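PDB 2QSD: uncharacterized conserved protein from Idiomarina loihiensis, which is of unknown function and belongs to the DUF1543 family, with two copies of that sequence region in one beta-rich chain. Local coordinates for residues V108-S112 with P113-K117. Sequence-based numbering, arbitrary orientation.
Sequences VVADS and PQSAK
Asp111 and Ser115 share a first side-chain torsion (chi1 48° and 59°) that folds CG of the one and OG of the other back over their own backbones, and this brings OD2 of Asp111 to OG of Ser115 across the start of helix 113-117. The two atoms lie 2.8 Å apart, and the same OG is 2.9 Å from the carbonyl O of Ser112; the single hydroxyl proton can serve either oxygen. Aspartate suits the exposed loop, where it offers a carboxylate oxygen to the hydroxyl, and serine's short arm reaches back to that loop while staying close to its own helix. Ser112 holds the N-cap position, where a small polar residue is at home. Its carbonyl O accepts the first helical turn's bond from Ala116 N (3.0 Å, N-H...O angle 150°). Pro113 follows well as the first helical residue, since its ring already restricts phi and the first turn asks no N-H of it.

Next to the cap, two alanines let helix and strand come close: the methyls of Ala110 and Ala116 meet at 3.9 Å. Buried Val108 adds an apolar branch, its CG2 4.2 Å from CB of Ala116. The chain thus reverses from edge strand 105-110 into helix 113-122, which packs over the antiparallel three-stranded sheet, with Ala116 and Pro113 against Tyr87 of the central strand 85-90 and Pro113 and Lys117 against Cys146 of strand 145-148.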
loop_
_atom_site.group_PDB
_atom_site.type_symbol
_atom_site.label_atom_id
_atom_site.label_comp_id
_atom_site.label_asym_id
_atom_site.label_seq_id
_atom_site.Cartn_x
_atom_site.Cartn_y
_atom_site.Cartn_z
ATOM N N VAL A 108 3.796 14.446 14.572
ATOM C CA VAL A 108 4.306 15.005 15.830
ATOM C C VAL A 108 4.920 16.388 15.618
ATOM O O VAL A 108 5.212 16.783 14.485
ATOM C CB VAL A 108 5.381 14.094 16.516
ATOM C CG1 VAL A 108 4.786 12.766 16.993
ATOM C CG2 VAL A 108 6.601 13.874 15.608
ATOM N N VAL A 109 5.117 17.114 16.716
ATOM C CA VAL A 109 5.792 18.410 16.685
ATOM C C VAL A 109 7.183 18.270 17.303
ATOM O O VAL A 109 7.320 17.833 18.451
ATOM C CB VAL A 109 4.964 19.499 17.412
ATOM C CG1 VAL A 109 5.753 20.795 17.536
ATOM C CG2 VAL A 109 3.663 19.747 16.674
ATOM N N ALA A 110 8.208 18.620 16.533
ATOM C CA ALA A 110 9.594 18.510 16.999
ATOM C C ALA A 110 10.503 19.565 16.378
ATOM O O ALA A 110 10.116 20.240 15.418
ATOM C CB ALA A 110 10.134 17.118 16.733
ATOM N N ASP A 111 11.706 19.707 16.934
ATOM C CA ASP A 111 12.689 20.671 16.422
ATOM C C ASP A 111 13.587 20.077 15.332
ATOM O O ASP A 111 13.998 20.776 14.404
ATOM C CB ASP A 111 13.524 21.291 17.557
ATOM C CG ASP A 111 14.082 20.256 18.535
ATOM O OD1 ASP A 111 14.618 20.673 19.583
ATOM O OD2 ASP A 111 13.995 19.038 18.275
ATOM N N SER A 112 13.866 18.781 15.450
ATOM C CA SER A 112 14.743 18.074 14.522
ATOM C C SER A 112 14.087 16.771 14.066
ATOM O O SER A 112 13.278 16.208 14.807
ATOM C CB SER A 112 16.078 17.764 15.208
ATOM O OG SER A 112 15.951 16.657 16.087
ATOM N N PRO A 113 14.431 16.287 12.850
ATOM C CA PRO A 113 14.011 14.957 12.380
ATOM C C PRO A 113 14.409 13.800 13.299
ATOM O O PRO A 113 13.711 12.786 13.338
ATOM C CB PRO A 113 14.725 14.822 11.032
ATOM C CG PRO A 113 14.913 16.218 10.569
ATOM C CD PRO A 113 15.207 16.998 11.813
ATOM N N GLN A 114 15.515 13.957 14.025
ATOM C CA GLN A 114 16.002 12.951 14.976
ATOM C C GLN A 114 15.063 12.806 16.176
ATOM O O GLN A 114 14.672 11.694 16.535
ATOM C CB GLN A 114 17.413 13.310 15.463
ATOM C CG GLN A 114 18.407 13.677 14.358
ATOM C CD GLN A 114 19.032 12.464 13.681
ATOM O OE1 GLN A 114 19.143 11.389 14.273
ATOM N NE2 GLN A 114 19.456 12.641 12.433
ATOM N N SER A 115 14.702 13.938 16.781
ATOM C CA SER A 115 13.797 13.968 17.933
ATOM C C SER A 115 12.353 13.643 17.545
ATOM O O SER A 115 11.585 13.127 18.364
ATOM C CB SER A 115 13.857 15.328 18.630
ATOM O OG SER A 115 13.508 16.366 17.734
ATOM N N ALA A 116 11.999 13.956 16.299
ATOM C CA ALA A 116 10.701 13.602 15.736
ATOM C C ALA A 116 10.495 12.093 15.755
ATOM O O ALA A 116 9.462 11.608 16.229
ATOM C CB ALA A 116 10.578 14.139 14.323
ATOM N N LYS A 117 11.497 11.364 15.262
ATOM C CA LYS A 117 11.480 9.902 15.238
ATOM C C LYS A 117 11.403 9.308 16.647
ATOM O O LYS A 117 10.687 8.332 16.869
ATOM C CB LYS A 117 12.698 9.357 14.482
ATOM C CG LYS A 117 12.640 9.562 12.969
ATOM C CD LYS A 117 13.867 8.990 12.273
ATOM C CE LYS A 117 13.845 9.302 10.783
ATOM N NZ LYS A 117 14.977 8.668 10.051
#